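Local structure of putative phophotriesterase (Proteus mirabilis, 3RHG) at residues N28-V33 with S99-D104; I167-F172 with H199-Q204; S180-A185 with L211-T216; A223-A228 with R246-E251; Q288-H293 with D336-L341. The protein is a zinc-bound member of the phosphotriesterase family of amidohydrolases, and probably hydrolyses ester bonds at a two-metal centre. One frame throughout, in Å; residues are numbered along the deposited sequence.

Contact 1: N28-V33 with S99-D104; sequences NDLSGV and SSIGRD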
# COMPACT_ATOMS: atom_id res chain seq x y z
N ASN A 28 19.36 -8.28 10.68
CA ASN A 28 19.68 -9.01 9.48
C ASN A 28 20.45 -8.07 8.57
O ASN A 28 20.42 -6.85 8.76
CB ASN A 28 18.41 -9.57 8.81
CG ASN A 28 17.48 -8.49 8.25
OD1 ASN A 28 17.27 -7.44 8.87
ND2 ASN A 28 16.93 -8.74 7.07
N ASP A 29 21.15 -8.63 7.60
CA ASP A 29 22.03 -7.83 6.77
C ASP A 29 21.97 -8.50 5.42
O ASP A 29 22.34 -9.67 5.29
CB ASP A 29 23.46 -7.86 7.34
CG ASP A 29 24.43 -6.94 6.59
OD1 ASP A 29 24.06 -6.41 5.52
OD2 ASP A 29 25.56 -6.75 7.07
N LEU A 30 21.45 -7.79 4.42
CA LEU A 30 21.38 -8.31 3.06
C LEU A 30 22.36 -7.58 2.15
O LEU A 30 22.15 -7.47 0.93
CB LEU A 30 19.95 -8.19 2.52
CG LEU A 30 18.92 -8.83 3.45
CD1 LEU A 30 17.52 -8.53 2.98
CD2 LEU A 30 19.15 -10.34 3.58
N SER A 31 23.44 -7.09 2.74
CA SER A 31 24.45 -6.30 2.01
C SER A 31 25.14 -7.01 0.87
O SER A 31 25.71 -6.35 -0.00
CB SER A 31 25.52 -5.82 2.98
OG SER A 31 25.03 -4.77 3.78
N GLY A 32 25.12 -8.33 0.87
CA GLY A 32 25.81 -9.10 -0.18
C GLY A 32 24.98 -9.31 -1.43
O GLY A 32 25.46 -9.89 -2.41
N VAL A 33 23.73 -8.84 -1.40
CA VAL A 33 22.79 -9.05 -2.49
C VAL A 33 22.01 -7.78 -2.88
O VAL A 33 20.85 -7.85 -3.32
CB VAL A 33 21.77 -10.18 -2.17
CG1 VAL A 33 22.47 -11.55 -2.16
CG2 VAL A 33 21.05 -9.91 -0.81
N SER A 99 24.22 -17.07 9.63
CA SER A 99 25.16 -15.99 9.36
C SER A 99 25.02 -15.47 7.91
O SER A 99 25.40 -14.34 7.60
CB SER A 99 26.59 -16.49 9.61
OG SER A 99 26.85 -17.64 8.81
N SER A 100 24.48 -16.29 7.01
CA SER A 100 24.41 -15.88 5.59
C SER A 100 23.49 -14.67 5.40
O SER A 100 23.59 -13.95 4.39
CB SER A 100 23.91 -17.01 4.72
OG SER A 100 22.50 -17.19 4.91
N ILE A 101 22.58 -14.46 6.38
CA ILE A 101 21.67 -13.31 6.34
C ILE A 101 21.84 -12.37 7.55
O ILE A 101 20.96 -11.56 7.90
CB ILE A 101 20.19 -13.74 6.10
CG1 ILE A 101 19.80 -14.95 6.93
CG2 ILE A 101 19.99 -14.06 4.62
CD1 ILE A 101 18.26 -15.16 6.99
N GLY A 102 22.99 -12.49 8.20
CA GLY A 102 23.40 -11.49 9.17
C GLY A 102 22.86 -11.67 10.57
O GLY A 102 22.69 -10.69 11.29
N ARG A 103 22.58 -12.90 10.97
CA ARG A 103 22.12 -13.14 12.35
C ARG A 103 23.06 -12.46 13.34
O ARG A 103 24.29 -12.56 13.18
CB ARG A 103 22.07 -14.65 12.64
CG ARG A 103 21.59 -14.96 14.05
CD ARG A 103 21.49 -16.45 14.31
NE ARG A 103 22.74 -17.12 14.00
CZ ARG A 103 22.93 -18.43 14.04
NH1 ARG A 103 21.93 -19.24 14.44
NH2 ARG A 103 24.11 -18.95 13.69
N ASP A 104 22.51 -11.78 14.35
CA ASP A 104 23.35 -11.08 15.36
C ASP A 104 22.91 -11.46 16.77
O ASP A 104 22.14 -10.73 17.39
CB ASP A 104 23.29 -9.56 15.20
CG ASP A 104 24.41 -8.84 15.94
OD1 ASP A 104 24.87 -9.36 16.99
OD2 ASP A 104 24.86 -7.77 15.46
O HOH W 1 23.50 -11.24 3.22

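Contact 2: I167-F172 with H199-Q204; sequences IGVSPF and HMPGWQ. With ZN (zinc ion), chain C; BEZ (benzoic acid), chain D.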
# COMPACT_ATOMS: atom_id res chain seq x y z
N ILE A 167 13.96 -22.00 7.32
CA ILE A 167 14.68 -22.95 6.46
C ILE A 167 14.40 -22.59 5.01
O ILE A 167 13.24 -22.53 4.59
CB ILE A 167 14.27 -24.41 6.73
CG1 ILE A 167 14.46 -24.76 8.21
CG2 ILE A 167 15.04 -25.39 5.80
CD1 ILE A 167 15.93 -24.67 8.69
N GLY A 168 15.45 -22.39 4.23
CA GLY A 168 15.27 -21.85 2.88
C GLY A 168 14.80 -22.86 1.84
O GLY A 168 15.55 -23.79 1.46
N VAL A 169 13.57 -22.66 1.33
CA VAL A 169 13.10 -23.37 0.14
C VAL A 169 12.92 -22.29 -0.93
O VAL A 169 12.03 -21.44 -0.81
CB VAL A 169 11.75 -24.11 0.36
CG1 VAL A 169 11.22 -24.74 -0.94
CG2 VAL A 169 11.87 -25.15 1.48
N SER A 170 13.78 -22.27 -1.94
CA SER A 170 13.72 -21.21 -2.94
C SER A 170 12.74 -21.61 -4.05
O SER A 170 12.24 -22.74 -4.06
CB SER A 170 15.12 -21.00 -3.56
OG SER A 170 15.40 -22.07 -4.46
N PRO A 171 12.50 -20.71 -5.02
CA PRO A 171 11.63 -21.06 -6.14
C PRO A 171 12.20 -22.14 -7.05
O PRO A 171 11.50 -22.61 -7.94
CB PRO A 171 11.52 -19.73 -6.91
CG PRO A 171 11.79 -18.67 -5.85
CD PRO A 171 12.89 -19.29 -5.04
N PHE A 172 13.45 -22.55 -6.80
CA PHE A 172 14.09 -23.61 -7.55
C PHE A 172 14.25 -24.89 -6.74
O PHE A 172 14.70 -25.91 -7.28
CB PHE A 172 15.46 -23.09 -8.03
CG PHE A 172 15.35 -21.75 -8.69
CD1 PHE A 172 14.80 -21.65 -9.96
CD2 PHE A 172 15.68 -20.59 -8.01
CE1 PHE A 172 14.65 -20.43 -10.57
CE2 PHE A 172 15.53 -19.36 -8.61
CZ PHE A 172 15.01 -19.28 -9.90
N HIS A 199 10.86 -21.20 5.22
CA HIS A 199 10.74 -20.16 4.22
C HIS A 199 10.22 -20.83 2.95
O HIS A 199 10.93 -21.63 2.32
CB HIS A 199 12.11 -19.52 3.93
CG HIS A 199 12.12 -18.70 2.68
ND1 HIS A 199 11.91 -17.34 2.67
CD2 HIS A 199 12.33 -19.05 1.38
CE1 HIS A 199 11.97 -16.89 1.43
NE2 HIS A 199 12.23 -17.91 0.63
N MET A 200 8.98 -20.53 2.58
CA MET A 200 8.41 -21.05 1.34
C MET A 200 8.52 -20.00 0.26
O MET A 200 8.50 -18.81 0.54
CB MET A 200 6.93 -21.39 1.53
CG MET A 200 6.73 -22.52 2.53
SD MET A 200 7.39 -24.12 1.97
CE MET A 200 6.19 -24.49 0.69
N PRO A 201 8.61 -20.46 -0.99
CA PRO A 201 8.50 -19.53 -2.12
C PRO A 201 7.01 -19.20 -2.28
O PRO A 201 6.26 -19.99 -2.84
CB PRO A 201 9.05 -20.33 -3.29
CG PRO A 201 8.79 -21.79 -2.91
CD PRO A 201 8.87 -21.86 -1.40
N GLY A 202 6.60 -18.06 -1.73
CA GLY A 202 5.19 -17.84 -1.47
C GLY A 202 4.31 -17.63 -2.68
O GLY A 202 3.06 -17.80 -2.60
N TRP A 203 4.93 -17.26 -3.81
CA TRP A 203 4.18 -17.13 -5.06
C TRP A 203 4.15 -18.44 -5.87
O TRP A 203 3.60 -18.48 -6.97
CB TRP A 203 4.72 -15.98 -5.91
CG TRP A 203 4.48 -14.62 -5.29
CD1 TRP A 203 3.43 -13.80 -5.52
CD2 TRP A 203 5.33 -13.94 -4.35
NE1 TRP A 203 3.56 -12.64 -4.78
CE2 TRP A 203 4.73 -12.70 -4.07
CE3 TRP A 203 6.55 -14.25 -3.75
CZ2 TRP A 203 5.30 -11.77 -3.18
CZ3 TRP A 203 7.12 -13.32 -2.87
CH2 TRP A 203 6.49 -12.10 -2.60
N GLN A 204 4.74 -19.49 -5.30
CA GLN A 204 4.61 -20.85 -5.81
C GLN A 204 3.71 -21.65 -4.88
O GLN A 204 3.19 -21.13 -3.87
CB GLN A 204 5.96 -21.54 -5.93
CG GLN A 204 6.90 -20.83 -6.90
CD GLN A 204 8.16 -21.61 -7.11
OE1 GLN A 204 8.66 -22.27 -6.19
NE2 GLN A 204 8.69 -21.57 -8.33
ZN ZN C . 11.53 -16.08 4.21
C BEZ D . 10.55 -13.60 -0.96
O1 BEZ D . 10.48 -14.84 -0.99
O2 BEZ D . 11.20 -13.00 -1.86
C1 BEZ D . 9.89 -12.81 0.12
C2 BEZ D . 9.29 -13.45 1.21
C3 BEZ D . 8.69 -12.69 2.21
C4 BEZ D . 8.66 -11.31 2.12
C5 BEZ D . 9.25 -10.68 1.03
C6 BEZ D . 9.87 -11.42 0.03

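Contact 3: S180-A185 with L211-T216; sequences SLRAAA and LDILLT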
# COMPACT_ATOMS: atom_id res chain seq x y z
N SER A 180 19.07 -29.48 3.35
CA SER A 180 18.93 -28.55 4.46
C SER A 180 17.59 -28.83 5.20
O SER A 180 17.54 -28.87 6.43
CB SER A 180 18.98 -27.12 3.92
OG SER A 180 18.57 -26.16 4.89
N LEU A 181 16.53 -29.06 4.44
CA LEU A 181 15.24 -29.40 5.03
C LEU A 181 15.32 -30.72 5.83
O LEU A 181 14.80 -30.81 6.95
CB LEU A 181 14.19 -29.46 3.92
CG LEU A 181 12.74 -29.47 4.30
CD1 LEU A 181 12.37 -28.15 5.02
CD2 LEU A 181 11.89 -29.68 3.03
N ARG A 182 15.96 -31.73 5.26
CA ARG A 182 16.13 -32.99 5.99
C ARG A 182 16.94 -32.79 7.28
O ARG A 182 16.62 -33.40 8.32
CB ARG A 182 16.78 -34.05 5.12
CG ARG A 182 15.89 -34.48 3.96
CD ARG A 182 16.56 -35.58 3.13
NE ARG A 182 15.60 -36.11 2.18
CZ ARG A 182 15.49 -35.72 0.92
NH1 ARG A 182 16.34 -34.81 0.41
NH2 ARG A 182 14.54 -36.25 0.17
N ALA A 183 18.01 -32.00 7.21
CA ALA A 183 18.80 -31.71 8.41
C ALA A 183 17.97 -31.03 9.49
O ALA A 183 18.09 -31.36 10.68
CB ALA A 183 20.04 -30.85 8.07
N ALA A 184 17.14 -30.08 9.09
CA ALA A 184 16.29 -29.39 10.03
C ALA A 184 15.33 -30.39 10.70
O ALA A 184 15.07 -30.30 11.90
CB ALA A 184 15.49 -28.26 9.32
N ALA A 185 14.81 -31.33 9.91
CA ALA A 185 13.91 -32.37 10.43
C ALA A 185 14.63 -33.25 11.45
O ALA A 185 14.11 -33.50 12.54
CB ALA A 185 13.38 -33.24 9.25
N LEU A 211 6.14 -30.89 2.44
CA LEU A 211 5.55 -31.75 3.47
C LEU A 211 5.77 -33.24 3.18
O LEU A 211 5.86 -34.05 4.12
CB LEU A 211 4.07 -31.42 3.70
CG LEU A 211 3.86 -29.99 4.22
CD1 LEU A 211 2.39 -29.77 4.53
CD2 LEU A 211 4.73 -29.73 5.45
N ASP A 212 5.90 -33.61 1.91
CA ASP A 212 6.23 -35.01 1.64
C ASP A 212 7.60 -35.34 2.25
O ASP A 212 7.81 -36.44 2.74
CB ASP A 212 6.24 -35.32 0.15
CG ASP A 212 4.86 -35.38 -0.45
OD1 ASP A 212 3.85 -35.38 0.30
OD2 ASP A 212 4.76 -35.44 -1.68
N ILE A 213 8.53 -34.38 2.22
CA ILE A 213 9.81 -34.61 2.88
C ILE A 213 9.69 -34.56 4.41
O ILE A 213 10.11 -35.50 5.09
CB ILE A 213 10.91 -33.63 2.37
CG1 ILE A 213 11.24 -33.91 0.88
CG2 ILE A 213 12.15 -33.69 3.26
CD1 ILE A 213 12.00 -32.75 0.21
N LEU A 214 9.10 -33.49 4.95
CA LEU A 214 9.09 -33.31 6.40
C LEU A 214 8.22 -34.32 7.10
O LEU A 214 8.59 -34.83 8.15
CB LEU A 214 8.63 -31.90 6.79
CG LEU A 214 9.60 -30.78 6.42
CD1 LEU A 214 8.96 -29.40 6.71
CD2 LEU A 214 10.92 -30.97 7.19
N LEU A 215 7.04 -34.57 6.54
CA LEU A 215 6.05 -35.40 7.24
C LEU A 215 6.15 -36.87 6.83
O LEU A 215 6.28 -37.74 7.68
CB LEU A 215 4.63 -34.87 7.03
CG LEU A 215 4.44 -33.38 7.32
CD1 LEU A 215 2.96 -32.97 7.13
CD2 LEU A 215 4.91 -33.06 8.75
N THR A 216 6.08 -37.15 5.52
CA THR A 216 6.03 -38.52 5.04
C THR A 216 7.38 -39.20 5.21
O THR A 216 7.46 -40.30 5.77
CB THR A 216 5.55 -38.58 3.57
OG1 THR A 216 4.35 -37.81 3.44
CG2 THR A 216 5.26 -40.01 3.15

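Contact 4: A223-A228 with R246-E251; sequences AKISLA and RGVWLE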
# COMPACT_ATOMS: atom_id res chain seq x y z
N ALA A 223 2.32 -30.54 13.88
CA ALA A 223 1.93 -29.44 14.76
C ALA A 223 3.12 -28.60 15.24
O ALA A 223 2.94 -27.57 15.90
CB ALA A 223 1.17 -29.99 15.95
N LYS A 224 4.34 -29.03 14.90
CA LYS A 224 5.52 -28.25 15.23
C LYS A 224 6.16 -27.66 13.96
O LYS A 224 7.29 -27.18 14.02
CB LYS A 224 6.53 -29.10 16.04
CG LYS A 224 6.03 -29.49 17.45
CD LYS A 224 5.80 -28.27 18.34
CE LYS A 224 7.12 -27.57 18.73
NZ LYS A 224 6.83 -26.42 19.68
N ILE A 225 5.43 -27.68 12.85
CA ILE A 225 5.91 -27.11 11.58
C ILE A 225 5.02 -25.95 11.14
O ILE A 225 3.79 -26.07 11.15
CB ILE A 225 5.95 -28.20 10.48
CG1 ILE A 225 7.08 -29.20 10.84
CG2 ILE A 225 6.18 -27.59 9.07
CD1 ILE A 225 6.98 -30.46 10.13
N SER A 226 5.64 -24.84 10.75
CA SER A 226 4.91 -23.73 10.15
C SER A 226 5.44 -23.39 8.77
O SER A 226 6.67 -23.39 8.54
CB SER A 226 4.94 -22.48 11.05
OG SER A 226 6.29 -22.12 11.33
N LEU A 227 4.51 -23.12 7.86
CA LEU A 227 4.88 -22.71 6.51
C LEU A 227 4.86 -21.19 6.44
O LEU A 227 3.80 -20.58 6.46
CB LEU A 227 3.97 -23.36 5.45
CG LEU A 227 3.94 -24.89 5.46
CD1 LEU A 227 3.06 -25.43 4.29
CD2 LEU A 227 5.37 -25.43 5.34
N ALA A 228 6.03 -20.56 6.38
CA ALA A 228 6.11 -19.11 6.27
C ALA A 228 5.65 -18.64 4.88
O ALA A 228 5.61 -19.40 3.92
CB ALA A 228 7.57 -18.63 6.50
N ARG A 246 -3.04 -31.46 6.34
CA ARG A 246 -1.88 -32.27 6.68
C ARG A 246 -1.35 -31.98 8.09
O ARG A 246 -0.42 -32.64 8.57
CB ARG A 246 -0.77 -32.15 5.61
CG ARG A 246 -1.25 -32.62 4.23
CD ARG A 246 -0.15 -32.65 3.18
NE ARG A 246 0.82 -33.69 3.49
CZ ARG A 246 1.82 -34.02 2.69
NH1 ARG A 246 1.98 -33.38 1.53
NH2 ARG A 246 2.67 -34.99 3.05
N GLY A 247 -1.96 -30.99 8.75
CA GLY A 247 -1.72 -30.81 10.18
C GLY A 247 -0.79 -29.67 10.57
O GLY A 247 -0.60 -29.41 11.76
N VAL A 248 -0.22 -28.98 9.58
CA VAL A 248 0.77 -27.95 9.84
C VAL A 248 0.13 -26.59 10.07
O VAL A 248 -1.07 -26.41 9.81
CB VAL A 248 1.80 -27.85 8.68
CG1 VAL A 248 2.49 -29.20 8.48
CG2 VAL A 248 1.14 -27.29 7.39
N TRP A 249 0.94 -25.64 10.52
CA TRP A 249 0.49 -24.26 10.69
C TRP A 249 0.73 -23.48 9.41
O TRP A 249 1.79 -23.62 8.78
CB TRP A 249 1.28 -23.59 11.81
CG TRP A 249 1.10 -24.18 13.16
CD1 TRP A 249 1.72 -25.29 13.67
CD2 TRP A 249 0.24 -23.69 14.21
NE1 TRP A 249 1.31 -25.51 14.97
CE2 TRP A 249 0.43 -24.53 15.33
CE3 TRP A 249 -0.61 -22.59 14.33
CZ2 TRP A 249 -0.27 -24.35 16.54
CZ3 TRP A 249 -1.32 -22.41 15.53
CH2 TRP A 249 -1.12 -23.27 16.63
N LEU A 250 -0.23 -22.65 9.02
CA LEU A 250 0.02 -21.68 7.96
C LEU A 250 0.33 -20.35 8.61
O LEU A 250 -0.44 -19.86 9.43
CB LEU A 250 -1.18 -21.54 7.00
CG LEU A 250 -1.45 -22.77 6.13
CD1 LEU A 250 -2.53 -22.42 5.08
CD2 LEU A 250 -0.19 -23.27 5.43
N GLU A 251 1.45 -19.75 8.23
CA GLU A 251 1.85 -18.47 8.78
C GLU A 251 1.70 -17.38 7.74
O GLU A 251 2.28 -17.45 6.64
CB GLU A 251 3.31 -18.55 9.24
CG GLU A 251 3.88 -17.25 9.77
CD GLU A 251 5.28 -17.48 10.29
OE1 GLU A 251 6.28 -17.32 9.52
OE2 GLU A 251 5.38 -17.87 11.46

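Contact 5: Q288-H293 with D336-L341; sequences QIVLSH and DNPANL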
# COMPACT_ATOMS: atom_id res chain seq x y z
N GLN A 288 -4.97 -23.12 13.61
CA GLN A 288 -3.79 -23.54 12.85
C GLN A 288 -3.15 -22.38 12.13
O GLN A 288 -2.34 -22.59 11.23
CB GLN A 288 -4.12 -24.64 11.82
CG GLN A 288 -4.19 -26.02 12.41
CD GLN A 288 -4.60 -27.05 11.39
OE1 GLN A 288 -5.78 -27.45 11.34
NE2 GLN A 288 -3.63 -27.47 10.53
N ILE A 289 -3.48 -21.16 12.52
CA ILE A 289 -3.00 -19.97 11.82
C ILE A 289 -2.15 -19.12 12.75
O ILE A 289 -2.50 -18.93 13.91
CB ILE A 289 -4.19 -19.11 11.35
CG1 ILE A 289 -5.02 -19.88 10.31
CG2 ILE A 289 -3.70 -17.77 10.78
CD1 ILE A 289 -6.34 -19.21 9.98
N VAL A 290 -1.00 -18.64 12.26
CA VAL A 290 -0.25 -17.61 12.99
C VAL A 290 -0.01 -16.41 12.07
O VAL A 290 -0.08 -16.54 10.83
CB VAL A 290 1.05 -18.14 13.62
CG1 VAL A 290 0.74 -19.03 14.82
CG2 VAL A 290 1.89 -18.87 12.56
N LEU A 291 0.29 -15.26 12.68
CA LEU A 291 0.33 -13.95 12.00
C LEU A 291 1.59 -13.20 12.36
O LEU A 291 2.00 -13.21 13.52
CB LEU A 291 -0.83 -13.09 12.50
CG LEU A 291 -2.23 -13.70 12.41
CD1 LEU A 291 -3.26 -12.75 13.01
CD2 LEU A 291 -2.62 -14.09 10.99
N SER A 292 2.22 -12.53 11.39
CA SER A 292 3.38 -11.72 11.72
C SER A 292 3.61 -10.69 10.59
O SER A 292 2.82 -10.65 9.63
CB SER A 292 4.62 -12.61 11.96
OG SER A 292 5.33 -12.23 13.14
N HIS A 293 4.67 -9.88 10.71
CA HIS A 293 4.96 -8.79 9.76
C HIS A 293 6.14 -9.10 8.83
O HIS A 293 6.25 -8.49 7.77
CB HIS A 293 5.37 -7.51 10.52
CG HIS A 293 4.40 -7.07 11.56
ND1 HIS A 293 4.46 -7.52 12.87
CD2 HIS A 293 3.36 -6.18 11.52
CE1 HIS A 293 3.51 -6.94 13.58
NE2 HIS A 293 2.83 -6.12 12.79
N ASP A 336 -2.55 -17.45 22.18
CA ASP A 336 -2.59 -18.91 22.27
C ASP A 336 -1.92 -19.60 21.08
O ASP A 336 -1.19 -20.58 21.25
CB ASP A 336 -4.01 -19.43 22.38
CG ASP A 336 -4.79 -18.79 23.51
OD1 ASP A 336 -5.50 -19.53 24.24
OD2 ASP A 336 -4.72 -17.55 23.64
N ASN A 337 -2.21 -19.12 19.87
CA ASN A 337 -1.75 -19.82 18.67
C ASN A 337 -0.21 -19.85 18.56
O ASN A 337 0.38 -20.92 18.46
CB ASN A 337 -2.40 -19.23 17.42
CG ASN A 337 -3.84 -19.70 17.23
OD1 ASN A 337 -4.49 -20.19 18.18
ND2 ASN A 337 -4.38 -19.49 16.02
N PRO A 338 0.44 -18.66 18.59
CA PRO A 338 1.90 -18.72 18.47
C PRO A 338 2.54 -19.40 19.68
O PRO A 338 3.56 -20.03 19.54
CB PRO A 338 2.33 -17.24 18.34
CG PRO A 338 1.16 -16.46 18.93
CD PRO A 338 -0.05 -17.28 18.50
N ALA A 339 1.93 -19.31 20.85
CA ALA A 339 2.48 -20.03 21.99
C ALA A 339 2.43 -21.54 21.75
O ALA A 339 3.36 -22.26 22.12
CB ALA A 339 1.73 -19.68 23.28
N ASN A 340 1.34 -22.03 21.16
CA ASN A 340 1.27 -23.44 20.87
C ASN A 340 2.27 -23.86 19.82
O ASN A 340 2.99 -24.85 19.99
CB ASN A 340 -0.17 -23.86 20.49
CG ASN A 340 -1.08 -23.95 21.69
OD1 ASN A 340 -0.66 -24.37 22.77
ND2 ASN A 340 -2.34 -23.59 21.50
N LEU A 341 2.33 -23.12 18.73
CA LEU A 341 3.29 -23.45 17.68
C LEU A 341 4.69 -23.48 18.25
O LEU A 341 5.44 -24.45 18.06
CB LEU A 341 3.21 -22.39 16.58
CG LEU A 341 4.38 -22.33 15.59
CD1 LEU A 341 4.49 -23.67 14.85
CD2 LEU A 341 4.17 -21.17 14.62

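Contact 1: N28-V33 with S99-D104
D29 and I101 join two loops by one backbone hydrogen bond, a loop-to-loop contact at the C-terminal ends of strands 19-24 and 89-94, the side of the (beta/alpha)8 barrel where amidohydrolases carry their metals. D29 N donates to I101 O over 3.0 Å, from above the carbonyl plane, 51° out of it. I101 O also lies 3.3 Å from N28 CA, a CA-H...O contact. G102, with positive phi, lies close against the backbone of N28 and D29. L30, in one of its two modelled conformers, runs alongside I101 in the same direction, with L30 CD2 4.0 Å from I101 CG2. A water spans the loops further along, donating to D29 O at 2.8 Å and to S100 O at 3.0 Å. The D29 carboxylate turns back on its own loop, its CG anti to the backbone N (chi1 -175°): OD1 accepts from S31 N, an Asx turn, and takes the S31 hydroxyl on its syn lone pair. The amide of N28 reaches instead to F296 O. F130 of helix 128-131 packs on I101 and, in that conformer, on L30, while D104 caps the start of helix 105-115.

Contact 2: I167-F172 with H199-Q204
H199 and G168 form a parallel bridge between neighbouring strands of the (beta/alpha)8 barrel, just where both strands give way to loops at the metal centre. H199 pairs through both its N and its O with the residues flanking G168: H199 N donates to I167 O at 2.8 Å, well bent at 131°, and H199 O accepts from V169 N at 3.0 Å, in the carbonyl plane. The imidazole, CG anti to the backbone N (chi1 165°), gives ND1 to the zinc ion at 2.0 Å; E166 and H229 bind the same metal. V169 O sits at the edge of this ring, near its plane. Farther along, the V169 side chain lies obliquely against that of P201, V169 CG1 3.7 Å from P201 CD, and P171 and P201 slide past each other in opposite directions. S170 OG accepts from F172 N, an ST turn, and is also bonded to E177. Q204 N is satisfied by P201 O in a type I turn; Q204 OE1 is held by R206, which also donates to P171 O. On the pocket side, W203 presents its CZ3 edge to the benzoic acid. Q204 NE2 meets P171 O in the plane of that carbonyl, on a lone pair, at 3.0 Å.

Contact 3: S180-A185 with L211-T216
The guanidinium of R182 is gripped by E217, which forms a salt bridge with NE, and by N179, which accepts from NH1; I213 lies over one face of the group. The R182 chain, extended from CG to NE, crosses the I213 side chain at about a right angle, with R182 CG 3.9 Å from I213 CG2. The same methyl, CG2, stands 4.2 Å above the guanidinium plane, offset toward its rim. I213 CG2 also touches L181 CD2 at 4.0 Å, so this methyl meets both R182 and L181. These are two outer helices of the (beta/alpha)8 barrel, following strands 163-168 and 195-199, and they run nearly parallel: the segment axes are 22° apart in direction and approach to 9.7 Å. Deeper in, L181 and L214 cross at about a right angle, L181 CG meeting L214 CD2 at 3.7 Å. With L181 CG anti to the backbone N, chi1 -165° carries it toward helix 207-217, where the branches divide, CD1 to L214 and CD2 to I213. A185 CB reaches the same methyl, L214 CD2, at 3.9 Å. I167 and I198 of the strands beneath pack against L181, and I198 also against L214.

Contact 4: A223-A228 with R246-E251
W249 N and I225 O begin the parallel pairing of adjacent strands in a beta-alpha-beta unit of the (beta/alpha)8 barrel, strands 225-227 and 249-252 being linked through helix 237-245. W249 N donates to I225 O at 3.0 Å, nearly straight at 172°. L227 N then donates to W249 O at 2.9 Å, and E251 N to L227 O at 3.1 Å. The indole is pinned at its edge, where W249 NE1 donates to A223 O at 2.8 Å, the oxygen in the ring plane but the donor 44° above the carbonyl plane. S226 stands level with W249, S226 CB 3.9 Å from W249 CB. On the other face, V248 and L250 approach L227: L227 CD1 is 4.1 Å from V248 CG2 and equally far from L250 CD2, while V248 CG1 meets I225 CG2. E251, with CG anti to the backbone N (chi1 176°) and its chain extended beyond, sends its carboxylate along A228, E251 OE1 3.5 Å from A228 CB. Among outer residues, H23, a metal ligand, lies beside E251 and A228. V248 O accepts from Q288, and N337, N340 and L341 of helix 336-343 pack on the indole. From strand 195-199, N197 ND2 bonds to both S226 OG and E251 OE1.

Contact 5: Q288-H293 with D336-L341
N337 has CG beside its backbone N and anti to its carbonyl carbon (chi1 -78°), which swings the amide across to strand 289-291; L341, one turn on, has CG anti to the backbone N (chi1 164°), sending CD2 toward V290. The N337 amide gives its ND2 to I289 O, with N337 ND2 2.9 Å from I289 O. The donor lies in the carbonyl plane, and the oxygen lies close to the amide plane. ND2 has a second acceptor, G286 O, so two carbonyls ahead of V290 hold the amide in place. V290 points at the helix with both methyls in use. V290 CG1 rests on the backbone joining N337 to P338, 3.8 Å from P338 N. V290 CG2 meets L341 CD2, also at 3.8 Å, the two side chains crossing at about a right angle. Strand 289-291 is the eighth of the (beta/alpha)8 barrel, and the short helix 336-343 lies across it, the segment directions 105° apart and the axes 7.9 Å apart. The ring of W249 on the adjoining strand fills in beside V290, N337 and L341. P338 leans on T20 of strand 19-24, the first strand of the barrel.

From the N terminus, contact 1 closes a 65-residue excursion that holds helices and strand 89-94; it lies about 18 Å, centre to centre, from contact 2. Contacts 2 and 3, enclosing 26 and 25 residues, cross, their segments alternating as strand 163-168, helix 175-188, the end of strand 195-199 with its loop, then helix 207-217; I167 packs on A184 and L181. Contact 4 follows in series, closing the shorter loop around helix 237-245; a D212-R246 salt bridge ties it to contact 3, and M200 of contact 2 touches L227 and A228. Contact 5 closes a 42-residue excursion rich in helix, bringing helix 336-343 back onto strand 289-291, linked to contact 4 through W249, Q288 and K224.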